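Local coordinates for protein oxidoreductase (PDB 3HJ9) that binds flavin mononucleotide and probably acts as an oxidoreductase of the nitroreductase family, at residues Y10-G15 and T126-F131; D95-L100 and V140-H145; L116-D121 and H196-E201; L188-L193 and D202-L207. All blocks are in the same frame, centred on the assembly; numbering follows the deposited sequence.

Interaction 2 is the buried centre of the set, an antiparallel strand pair in the main sheet joined by regular backbone bonds and apolar side chains. Interaction 4 is also buried and reaches the same sheet, since 203-212 neighbours 137-144, but it packs a helix start on a strand through a salt bridge, a proline and leucines. Interaction 3, nearer the surface, relies on lysine and arginine donors meeting backbone carbonyls, and its Met-197 and Leu-199 cover Tyr-97 of interaction 2. Interaction 1 is the most peripheral, a short strand pair whose Asp-130 reaches the flavin; Thr-126 and Tyr-128 connect it to Asn-189 of interaction 4.

Interaction 1 (Y10-G15 and T126-F131). With FMN (flavin mononucleotide), chain C; ACT (acetate ion), chain D.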
# COMPACT_ATOMS: atom_id res chain seq x y z
N TYR A 10 2.59 20.98 8.56
CA TYR A 10 3.29 21.78 7.54
C TYR A 10 2.58 23.09 7.22
O TYR A 10 1.36 23.22 7.38
CB TYR A 10 3.47 20.99 6.24
CG TYR A 10 4.31 19.73 6.38
CD1 TYR A 10 5.62 19.79 6.89
CD2 TYR A 10 3.81 18.50 6.00
CE1 TYR A 10 6.40 18.64 7.01
CE2 TYR A 10 4.58 17.33 6.11
CZ TYR A 10 5.86 17.42 6.62
OH TYR A 10 6.58 16.29 6.74
N GLU A 11 3.38 24.07 6.81
CA GLU A 11 2.88 25.37 6.43
C GLU A 11 2.11 25.23 5.10
O GLU A 11 2.56 24.53 4.20
CB GLU A 11 4.05 26.34 6.27
CG GLU A 11 3.67 27.77 5.95
CD GLU A 11 4.86 28.70 5.85
OE1 GLU A 11 6.03 28.22 5.83
OE2 GLU A 11 4.63 29.92 5.79
N PRO A 12 0.90 25.82 5.02
CA PRO A 12 0.20 25.80 3.73
C PRO A 12 0.90 26.68 2.69
O PRO A 12 1.50 27.69 3.04
CB PRO A 12 -1.20 26.34 4.07
CG PRO A 12 -1.09 26.97 5.37
CD PRO A 12 0.04 26.35 6.10
N VAL A 13 0.86 26.28 1.43
CA VAL A 13 1.39 27.06 0.31
C VAL A 13 0.17 27.80 -0.22
O VAL A 13 -0.73 27.18 -0.77
CB VAL A 13 2.02 26.16 -0.78
CG1 VAL A 13 2.35 26.96 -2.02
CG2 VAL A 13 3.26 25.49 -0.25
N LYS A 14 0.13 29.11 -0.05
CA LYS A 14 -1.03 29.93 -0.44
C LYS A 14 -0.82 30.64 -1.78
O LYS A 14 0.29 31.07 -2.11
CB LYS A 14 -1.33 30.96 0.66
N GLY A 15 -1.90 30.72 -2.56
CA GLY A 15 -1.94 31.49 -3.81
C GLY A 15 -1.39 30.92 -5.10
O GLY A 15 -1.62 31.53 -6.13
N THR A 126 0.35 20.28 -4.01
CA THR A 126 -0.25 19.64 -2.82
C THR A 126 -0.83 20.67 -1.84
O THR A 126 -1.62 20.30 -1.02
CB THR A 126 0.72 18.76 -2.01
OG1 THR A 126 1.70 19.58 -1.40
CG2 THR A 126 1.36 17.66 -2.88
N GLY A 127 -0.42 21.93 -1.92
CA GLY A 127 -0.89 22.96 -1.03
C GLY A 127 -0.18 23.04 0.31
O GLY A 127 -0.59 23.82 1.16
N TYR A 128 0.86 22.23 0.54
CA TYR A 128 1.64 22.28 1.77
C TYR A 128 3.14 22.21 1.52
O TYR A 128 3.59 21.55 0.57
CB TYR A 128 1.25 21.15 2.71
CG TYR A 128 -0.13 21.34 3.28
CD1 TYR A 128 -1.24 20.71 2.70
CD2 TYR A 128 -0.34 22.19 4.37
CE1 TYR A 128 -2.53 20.88 3.23
CE2 TYR A 128 -1.62 22.40 4.89
CZ TYR A 128 -2.70 21.73 4.32
OH TYR A 128 -3.93 21.90 4.83
N GLN A 129 3.89 22.89 2.38
CA GLN A 129 5.34 22.90 2.32
C GLN A 129 5.94 21.75 3.16
O GLN A 129 6.20 21.91 4.36
CB GLN A 129 5.90 24.26 2.74
CG GLN A 129 7.42 24.41 2.67
CD GLN A 129 8.00 24.05 1.31
OE1 GLN A 129 8.19 22.87 0.97
NE2 GLN A 129 8.32 25.08 0.54
N ASP A 130 6.13 20.61 2.50
CA ASP A 130 6.74 19.41 3.09
C ASP A 130 8.19 19.18 2.63
O ASP A 130 8.71 18.08 2.76
CB ASP A 130 5.84 18.18 2.86
CG ASP A 130 5.67 17.82 1.39
OD1 ASP A 130 6.23 18.52 0.54
OD2 ASP A 130 4.94 16.85 1.08
N PHE A 131 8.83 20.23 2.11
CA PHE A 131 10.22 20.21 1.69
C PHE A 131 10.56 19.13 0.64
O PHE A 131 11.66 18.58 0.64
CB PHE A 131 11.10 20.13 2.93
CG PHE A 131 10.70 21.11 4.01
CD1 PHE A 131 11.02 22.47 3.91
CD2 PHE A 131 9.93 20.68 5.11
CE1 PHE A 131 10.61 23.38 4.91
CE2 PHE A 131 9.53 21.57 6.11
CZ PHE A 131 9.89 22.93 6.02
N1 FMN C . 6.55 12.57 3.11
C2 FMN C . 6.52 13.92 2.83
O2 FMN C . 7.56 14.54 2.61
N3 FMN C . 5.29 14.58 2.77
C4 FMN C . 4.10 13.90 3.04
O4 FMN C . 3.04 14.53 2.97
C4A FMN C . 4.14 12.53 3.33
N5 FMN C . 2.98 11.82 3.58
C5A FMN C . 3.01 10.45 3.80
C6 FMN C . 1.80 9.80 4.01
C7 FMN C . 1.79 8.42 4.25
C7M FMN C . 0.48 7.72 4.48
C8 FMN C . 2.99 7.69 4.30
C8M FMN C . 2.97 6.22 4.58
C9 FMN C . 4.21 8.36 4.10
C9A FMN C . 4.24 9.75 3.85
N10 FMN C . 5.42 10.47 3.61
C10 FMN C . 5.37 11.86 3.37
C1' FMN C . 6.76 9.81 3.56
C2' FMN C . 7.39 9.56 4.91
O2' FMN C . 7.83 10.78 5.48
C3' FMN C . 8.54 8.58 4.71
O3' FMN C . 7.97 7.33 4.38
C4' FMN C . 9.36 8.51 6.01
O4' FMN C . 10.20 9.66 6.02
C5' FMN C . 10.19 7.24 6.14
O5' FMN C . 11.14 7.27 5.07
P FMN C . 11.23 6.04 4.06
O1P FMN C . 11.19 4.70 4.74
O2P FMN C . 10.04 6.12 3.12
O3P FMN C . 12.55 6.18 3.29
C ACT D . 5.11 12.91 6.57
O ACT D . 5.88 11.93 6.63
OXT ACT D . 5.64 13.97 6.14
CH3 ACT D . 3.66 12.79 6.94
O HOH W 1 9.31 16.57 4.74
O HOH W 2 6.16 23.54 6.49
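The ring of Tyr-10 lies across Asp-130, whose CB sits over one face in a CH-pi contact, 3.7 Å from the ring centroid. The carboxylate is turned steeply to that ring, their planes 81° apart, and leads away from it to the flavin. With chi1 at 63°, Asp-130 CG falls between the backbone N and the carbonyl carbon, and from there OD2 accepts a hydrogen bond from FMN N3 at 2.9 Å. OD1 forms a salt bridge with Arg-185, so both carboxylate oxygens are engaged.

At its far end the Tyr-10 OH donates to OXT of an acetate, 2.6 Å away and near the ring plane; this ion, probably from the crystallisation liquor, is also bound by Tyr-89 N of the second subunit. Nearer the backbone, Tyr-10 CD1 approaches Gln-129 O at 3.4 Å. Tyr-128 turns a ring edge to the carbonyl O of Tyr-10, while its CE2 touches Pro-12 CB at 4.0 Å. Trp-187 packs edge-to-face with both tyrosines.

The backbones are joined more simply. Gln-129 N donates to Glu-11 O at 2.8 Å, almost straight at 171°, and Val-13 N donates to Gly-127 O at 2.9 Å. Between these bonds Pro-12 and Tyr-128 form a non-hydrogen-bonded pair with diverging side chains, and a water links Glu-11 N to Gln-129 O. The result is a short, weakly bonded antiparallel pairing that places Tyr-10 beside the pyrimidine edge of FMN, in a flavin site to which the second subunit also contributes, as in dimeric nitroreductases.

Interaction 2 (D95-L100 and V140-H145)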
# COMPACT_ATOMS: atom_id res chain seq x y z
N ASP A 95 -8.28 6.19 -9.34
CA ASP A 95 -7.82 6.54 -10.67
C ASP A 95 -6.49 7.25 -10.46
O ASP A 95 -6.34 8.08 -9.54
CB ASP A 95 -8.78 7.52 -11.38
CG ASP A 95 -10.10 6.89 -11.79
OD1 ASP A 95 -10.19 5.65 -12.00
OD2 ASP A 95 -11.10 7.64 -11.90
N VAL A 96 -5.52 6.93 -11.30
CA VAL A 96 -4.22 7.51 -11.19
C VAL A 96 -4.09 8.59 -12.24
O VAL A 96 -4.28 8.36 -13.42
CB VAL A 96 -3.12 6.46 -11.34
CG1 VAL A 96 -1.77 7.15 -11.32
CG2 VAL A 96 -3.22 5.45 -10.23
N TYR A 97 -3.73 9.78 -11.77
CA TYR A 97 -3.49 10.93 -12.60
C TYR A 97 -2.00 11.18 -12.58
O TYR A 97 -1.34 10.85 -11.60
CB TYR A 97 -4.23 12.16 -12.07
CG TYR A 97 -5.71 12.14 -12.36
CD1 TYR A 97 -6.58 11.36 -11.59
CD2 TYR A 97 -6.26 12.90 -13.40
CE1 TYR A 97 -7.95 11.34 -11.84
CE2 TYR A 97 -7.61 12.88 -13.67
CZ TYR A 97 -8.46 12.07 -12.90
OH TYR A 97 -9.79 12.05 -13.17
N VAL A 98 -1.50 11.79 -13.64
CA VAL A 98 -0.07 12.09 -13.76
C VAL A 98 0.11 13.56 -14.13
O VAL A 98 -0.39 13.99 -15.18
CB VAL A 98 0.63 11.23 -14.89
CG1 VAL A 98 2.12 11.29 -14.74
CG2 VAL A 98 0.17 9.78 -14.86
N ALA A 99 0.80 14.34 -13.28
CA ALA A 99 1.11 15.74 -13.59
C ALA A 99 2.46 15.75 -14.28
O ALA A 99 3.47 15.42 -13.64
CB ALA A 99 1.13 16.62 -12.34
N LEU A 100 2.46 16.03 -15.59
CA LEU A 100 3.68 16.19 -16.37
C LEU A 100 3.82 17.68 -16.71
O LEU A 100 2.83 18.44 -16.62
CB LEU A 100 3.61 15.40 -17.66
CG LEU A 100 3.63 13.88 -17.51
CD1 LEU A 100 3.09 13.23 -18.80
CD2 LEU A 100 5.05 13.36 -17.13
N VAL A 140 -1.06 11.44 -8.86
CA VAL A 140 -2.15 11.71 -7.87
C VAL A 140 -3.14 10.54 -7.88
O VAL A 140 -3.69 10.16 -8.96
CB VAL A 140 -2.91 13.00 -8.13
CG1 VAL A 140 -3.80 13.30 -6.92
CG2 VAL A 140 -1.94 14.13 -8.38
N PHE A 141 -3.39 9.97 -6.70
CA PHE A 141 -4.30 8.82 -6.53
C PHE A 141 -5.62 9.43 -6.09
O PHE A 141 -5.74 9.96 -4.97
CB PHE A 141 -3.73 7.83 -5.51
CG PHE A 141 -2.39 7.25 -5.91
CD1 PHE A 141 -1.21 7.90 -5.60
CD2 PHE A 141 -2.31 6.05 -6.63
CE1 PHE A 141 0.03 7.37 -5.98
CE2 PHE A 141 -1.08 5.50 -7.01
CZ PHE A 141 0.09 6.15 -6.68
N VAL A 142 -6.59 9.41 -6.99
CA VAL A 142 -7.88 10.04 -6.77
C VAL A 142 -8.94 9.00 -6.46
O VAL A 142 -9.10 8.08 -7.25
CB VAL A 142 -8.30 10.84 -7.99
CG1 VAL A 142 -9.74 11.43 -7.82
CG2 VAL A 142 -7.26 11.95 -8.28
N ALA A 143 -9.67 9.17 -5.36
CA ALA A 143 -10.77 8.25 -4.96
C ALA A 143 -12.03 8.67 -5.67
O ALA A 143 -12.37 9.86 -5.66
CB ALA A 143 -11.02 8.22 -3.45
N ASN A 144 -12.73 7.70 -6.24
CA ASN A 144 -13.97 7.93 -6.91
C ASN A 144 -15.11 7.48 -6.01
O ASN A 144 -15.47 6.29 -5.98
CB ASN A 144 -14.00 7.24 -8.27
CG ASN A 144 -15.08 7.82 -9.15
OD1 ASN A 144 -16.24 7.98 -8.74
ND2 ASN A 144 -14.68 8.23 -10.36
N HIS A 145 -15.70 8.44 -5.30
CA HIS A 145 -16.80 8.17 -4.37
C HIS A 145 -18.07 7.60 -5.03
O HIS A 145 -18.86 6.91 -4.36
CB HIS A 145 -17.10 9.39 -3.47
CG HIS A 145 -16.02 9.66 -2.45
ND1 HIS A 145 -16.07 9.15 -1.17
CD2 HIS A 145 -14.86 10.35 -2.53
CE1 HIS A 145 -14.99 9.52 -0.50
NE2 HIS A 145 -14.23 10.24 -1.31
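Tyr-97 lays its ring slantwise against Val-142, with CD1 only 3.4 Å from Val-142 CG2 and CE1 next to the same methyl. Its CG lies anti to the carbonyl carbon (chi1 -76°), which carries the ring to the neighbouring strand, where Val-140 O comes near the ring plane at its edge. The Tyr-97 CB also packs on Val-140 CB, so the tyrosine spans two valines on one face of the sheet.

On the face of Val-96 and Phe-141 the two side chains run side by side in the same direction. The CG2 methyl of Val-96 meets the CD2 corner of the phenyl group at 3.8 Å. Asp-95 shares the Tyr-97 face and passes Asn-144 with carboxylate and amide planes 81° apart; OD2 and ND2 remain 3.9 Å from each other, and the carboxylate instead makes a salt bridge with Arg-147.

Four backbone bonds zip the strands together in antiparallel register. Asp-95 N and O pair with Val-142 O and N, both bonds 2.9 Å long. The same exchange binds Tyr-97 to Val-140, where Tyr-97 N donates to Val-140 O at 2.8 Å. Between these two hydrogen-bonded pairs, Val-96 and Phe-141 form a non-hydrogen-bonded one.

These are inner strands of the main sheet, with 103-108 beyond 94-100 and 203-212 beyond 137-144. Helix 156-177 covers Val-96 and Phe-141 through Met-167 and Ala-164, whereas Lys-117, Met-197 and Leu-199 from two loops pack on Tyr-97.

Interaction 3 (L116-D121 and H196-E201); sequences LKRAAD and HMSLNE
Lys-117 and Arg-118, which together face Leu-104 as a classic beta bulge, reach the end of helix 190-196, where Ser-198 with its positive phi closes a Schellman motif. Both long side chains approach backbone carbonyls there, close to the C-terminal end of the helix dipole, a setting that probably suits cationic groups.

Of the direct polar bonds, the stronger is Arg-118 NH1 to His-196 O, 2.8 Å long and nearly straight at 167°. The acceptor lies in the guanidinium plane, and the chain is extended from CG to NE to reach it. Lys-117 NZ makes a weak bond to Ser-198 O, also at 2.8 Å.

The aliphatic parts touch too. Lys-117 is bent at chi2 (65°), which lays its chain along Met-197 O, with CG 3.4 Å from that oxygen. Arg-118 CD passes Ser-198 OG at 3.7 Å. Met-197, a selenomethionine, packs its side chain on Tyr-97 and Val-140 of the main sheet.

Waters complete the joint. One donates to Lys-117 O and also binds Ser-198 OG; the other accepts from Arg-118 NH1 at 2.8 Å and lies 3.0 Å from His-196 ND1, near the plane of the imidazole.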
# COMPACT_ATOMS: atom_id res chain seq x y z
N LEU A 116 -5.63 13.41 -21.64
CA LEU A 116 -5.49 14.78 -21.10
C LEU A 116 -6.72 15.19 -20.26
O LEU A 116 -7.85 15.02 -20.70
CB LEU A 116 -5.22 15.79 -22.23
CG LEU A 116 -4.95 17.26 -21.86
CD1 LEU A 116 -3.67 17.38 -21.03
CD2 LEU A 116 -4.89 18.09 -23.16
N LYS A 117 -6.45 15.61 -19.04
CA LYS A 117 -7.44 16.13 -18.07
C LYS A 117 -7.32 17.66 -18.02
O LYS A 117 -8.34 18.34 -17.97
CB LYS A 117 -7.18 15.54 -16.68
CG LYS A 117 -8.16 15.97 -15.57
CD LYS A 117 -9.61 15.46 -15.82
CE LYS A 117 -10.57 16.19 -14.91
NZ LYS A 117 -12.01 15.95 -15.17
N ARG A 118 -6.08 18.18 -17.98
CA ARG A 118 -5.85 19.64 -18.05
C ARG A 118 -4.50 20.05 -18.70
O ARG A 118 -3.43 19.60 -18.29
CB ARG A 118 -6.00 20.24 -16.65
CG ARG A 118 -6.24 21.72 -16.73
CD ARG A 118 -6.44 22.35 -15.39
NE ARG A 118 -6.59 23.78 -15.62
CZ ARG A 118 -6.76 24.71 -14.69
NH1 ARG A 118 -6.79 24.40 -13.39
NH2 ARG A 118 -6.90 25.96 -15.07
N ALA A 119 -4.57 20.95 -19.67
CA ALA A 119 -3.38 21.47 -20.38
C ALA A 119 -2.70 22.53 -19.51
O ALA A 119 -2.77 23.70 -19.79
CB ALA A 119 -3.75 22.01 -21.79
N ALA A 120 -2.10 22.07 -18.42
CA ALA A 120 -1.40 22.91 -17.45
C ALA A 120 -0.44 22.03 -16.65
O ALA A 120 -0.67 20.79 -16.51
CB ALA A 120 -2.39 23.59 -16.52
N ASP A 121 0.60 22.65 -16.09
CA ASP A 121 1.61 21.98 -15.24
C ASP A 121 1.17 22.08 -13.78
O ASP A 121 1.31 23.14 -13.16
CB ASP A 121 3.01 22.60 -15.50
CG ASP A 121 4.10 22.05 -14.59
OD1 ASP A 121 3.92 21.06 -13.83
OD2 ASP A 121 5.18 22.64 -14.62
N HIS A 196 -7.84 22.55 -8.95
CA HIS A 196 -6.76 22.71 -9.95
C HIS A 196 -6.80 21.61 -11.00
O HIS A 196 -6.57 21.89 -12.17
CB HIS A 196 -5.37 22.79 -9.31
CG HIS A 196 -5.15 24.03 -8.51
ND1 HIS A 196 -5.45 25.28 -8.99
CD2 HIS A 196 -4.65 24.22 -7.27
CE1 HIS A 196 -5.16 26.19 -8.07
NE2 HIS A 196 -4.66 25.57 -7.02
N MSE A 197 -7.15 20.40 -10.57
CA MSE A 197 -7.24 19.24 -11.44
C MSE A 197 -8.55 19.13 -12.27
O MSE A 197 -8.65 18.19 -13.07
CB MSE A 197 -7.04 17.96 -10.63
CG MSE A 197 -5.64 17.81 -10.04
SE MSE A 197 -5.61 16.27 -8.87
CE MSE A 197 -5.64 14.83 -10.17
N SER A 198 -9.52 20.04 -12.05
CA SER A 198 -10.84 20.05 -12.72
C SER A 198 -11.58 18.70 -12.49
O SER A 198 -12.21 18.17 -13.40
CB SER A 198 -10.68 20.37 -14.22
OG SER A 198 -9.93 21.58 -14.44
N LEU A 199 -11.46 18.15 -11.28
CA LEU A 199 -12.10 16.87 -10.94
C LEU A 199 -13.59 17.08 -10.74
O LEU A 199 -14.03 18.19 -10.45
CB LEU A 199 -11.52 16.28 -9.64
CG LEU A 199 -10.08 15.83 -9.58
CD1 LEU A 199 -9.71 15.30 -8.19
CD2 LEU A 199 -9.75 14.82 -10.68
N ASN A 200 -14.36 16.01 -10.89
CA ASN A 200 -15.81 16.03 -10.64
C ASN A 200 -16.05 16.09 -9.14
O ASN A 200 -15.12 15.81 -8.37
CB ASN A 200 -16.47 14.76 -11.17
CG ASN A 200 -16.34 14.63 -12.66
OD1 ASN A 200 -16.38 15.62 -13.39
ND2 ASN A 200 -16.20 13.40 -13.14
N GLU A 201 -17.28 16.41 -8.74
CA GLU A 201 -17.65 16.49 -7.31
C GLU A 201 -17.37 15.23 -6.50
O GLU A 201 -16.91 15.34 -5.37
CB GLU A 201 -19.11 16.89 -7.09
CG GLU A 201 -19.37 18.36 -7.37
CD GLU A 201 -20.80 18.80 -7.02
OE1 GLU A 201 -21.43 18.24 -6.08
OE2 GLU A 201 -21.29 19.75 -7.68
O HOH W 3 -9.64 20.87 -17.57
O HOH W 4 -6.96 26.33 -11.30

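Interaction 4 (L188-L193 and D202-L207)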
# COMPACT_ATOMS: atom_id res chain seq x y z
N LEU A 188 -2.19 16.82 1.64
CA LEU A 188 -2.86 17.40 0.48
C LEU A 188 -3.97 18.33 0.91
O LEU A 188 -4.74 17.96 1.78
CB LEU A 188 -3.49 16.30 -0.41
CG LEU A 188 -2.60 15.18 -0.99
CD1 LEU A 188 -3.47 14.35 -2.00
CD2 LEU A 188 -1.35 15.73 -1.66
N ASN A 189 -4.02 19.54 0.35
CA ASN A 189 -5.18 20.41 0.44
C ASN A 189 -6.09 19.81 -0.65
O ASN A 189 -6.02 20.18 -1.84
CB ASN A 189 -4.82 21.89 0.20
CG ASN A 189 -6.01 22.82 0.41
OD1 ASN A 189 -7.17 22.41 0.19
ND2 ASN A 189 -5.74 24.04 0.86
N ARG A 190 -6.93 18.85 -0.24
CA ARG A 190 -7.68 18.05 -1.21
C ARG A 190 -8.63 18.86 -2.08
O ARG A 190 -8.65 18.69 -3.30
CB ARG A 190 -8.43 16.89 -0.52
CG ARG A 190 -7.54 15.98 0.24
CD ARG A 190 -8.34 14.90 0.87
NE ARG A 190 -7.51 13.91 1.51
CZ ARG A 190 -7.97 12.80 2.11
NH1 ARG A 190 -9.27 12.55 2.16
NH2 ARG A 190 -7.12 11.93 2.66
N ARG A 191 -9.36 19.78 -1.47
CA ARG A 191 -10.29 20.62 -2.23
C ARG A 191 -9.61 21.58 -3.22
O ARG A 191 -10.09 21.77 -4.35
CB ARG A 191 -11.22 21.38 -1.30
CG ARG A 191 -12.19 20.47 -0.55
CD ARG A 191 -13.03 21.30 0.37
NE ARG A 191 -13.84 22.27 -0.39
CZ ARG A 191 -14.35 23.41 0.07
NH1 ARG A 191 -14.16 23.82 1.33
NH2 ARG A 191 -15.06 24.16 -0.77
N GLN A 192 -8.50 22.19 -2.78
CA GLN A 192 -7.72 23.08 -3.63
C GLN A 192 -7.13 22.30 -4.83
O GLN A 192 -7.22 22.75 -5.97
CB GLN A 192 -6.63 23.72 -2.81
CG GLN A 192 -5.72 24.66 -3.52
CD GLN A 192 -4.78 25.30 -2.54
OE1 GLN A 192 -5.16 26.27 -1.87
NE2 GLN A 192 -3.56 24.77 -2.42
N LEU A 193 -6.53 21.15 -4.55
CA LEU A 193 -5.95 20.31 -5.58
C LEU A 193 -7.04 19.78 -6.53
O LEU A 193 -6.82 19.77 -7.73
CB LEU A 193 -5.11 19.16 -5.00
CG LEU A 193 -4.33 18.29 -6.01
CD1 LEU A 193 -3.42 19.18 -6.89
CD2 LEU A 193 -3.51 17.22 -5.28
N ASP A 202 -17.63 14.07 -7.11
CA ASP A 202 -17.41 12.76 -6.46
C ASP A 202 -15.95 12.22 -6.49
O ASP A 202 -15.72 11.10 -6.07
CB ASP A 202 -18.44 11.72 -6.99
CG ASP A 202 -18.22 11.33 -8.46
OD1 ASP A 202 -17.22 11.73 -9.07
OD2 ASP A 202 -19.09 10.62 -9.02
N GLU A 203 -14.97 13.03 -6.93
CA GLU A 203 -13.56 12.63 -7.04
C GLU A 203 -12.71 13.36 -6.02
O GLU A 203 -12.69 14.57 -6.01
CB GLU A 203 -13.04 12.91 -8.45
CG GLU A 203 -13.63 11.96 -9.46
CD GLU A 203 -13.40 12.33 -10.93
OE1 GLU A 203 -13.10 13.52 -11.26
OE2 GLU A 203 -13.58 11.42 -11.77
N GLU A 204 -11.98 12.62 -5.20
CA GLU A 204 -11.19 13.18 -4.10
C GLU A 204 -9.73 12.73 -4.16
O GLU A 204 -9.48 11.53 -4.11
CB GLU A 204 -11.79 12.72 -2.77
CG GLU A 204 -11.01 13.20 -1.53
CD GLU A 204 -11.65 12.81 -0.22
OE1 GLU A 204 -12.07 11.63 -0.12
OE2 GLU A 204 -11.66 13.66 0.72
N PRO A 205 -8.77 13.68 -4.28
CA PRO A 205 -7.35 13.30 -4.19
C PRO A 205 -7.05 12.75 -2.79
O PRO A 205 -7.48 13.37 -1.82
CB PRO A 205 -6.59 14.63 -4.40
CG PRO A 205 -7.58 15.63 -4.82
CD PRO A 205 -8.96 15.13 -4.54
N ILE A 206 -6.39 11.59 -2.71
CA ILE A 206 -6.08 10.92 -1.44
C ILE A 206 -4.59 11.00 -1.10
O ILE A 206 -4.23 11.24 0.02
CB ILE A 206 -6.49 9.38 -1.48
CG1 ILE A 206 -7.98 9.21 -1.75
CG2 ILE A 206 -6.27 8.72 -0.12
CD1 ILE A 206 -8.90 10.02 -0.73
N LEU A 207 -3.74 10.69 -2.07
CA LEU A 207 -2.29 10.75 -1.95
C LEU A 207 -1.69 11.21 -3.26
O LEU A 207 -2.30 11.01 -4.32
CB LEU A 207 -1.71 9.35 -1.69
CG LEU A 207 -2.05 8.56 -0.45
CD1 LEU A 207 -1.52 7.10 -0.62
CD2 LEU A 207 -1.50 9.24 0.82
O HOH W 5 -4.54 13.04 2.01
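Arg-190 NH1 is gripped by two carboxylates, Glu-204 across the contact and Glu-157 of helix 156-177. It donates to Glu-204 OE2 at 3.0 Å within a salt bridge. That oxygen lies near the guanidinium plane, yet it is met from above its own carboxylate, the two flat groups standing 86° apart. The other oxygen, Glu-204 OE1, accepts from His-145 NE2. At the neighbouring nitrogen, Arg-190 NH2 donates to a water at 2.9 Å that in turn donates to Ile-206 O; NH2 is also hydrogen-bonded to Thr-158 OG1 of the second subunit. Ile-206 CD1 sits over one face of the guanidinium, off toward its rim.

The arginine chain, extended from CG to NE, runs past Pro-205 O, with CD 3.2 Å from it. Pro-205 turns its ring to the start of the helix, where its CG lies 3.6 Å from Arg-190 O. Its CB meets two leucine methyls that approach from the same side, Leu-188 CD1 at 3.9 Å and Leu-193 CD2 at 4.1 Å.

Asn-189 is the N-cap of the helix, its OD1 accepting from Gln-192 N at 3.3 Å. The contact thus docks the capped first turn of helix 190-196 on strand 203-212 at a classic beta bulge, where Ile-206 and Leu-207 both face Phe-141, beside the subunit interface and close to the FMN site.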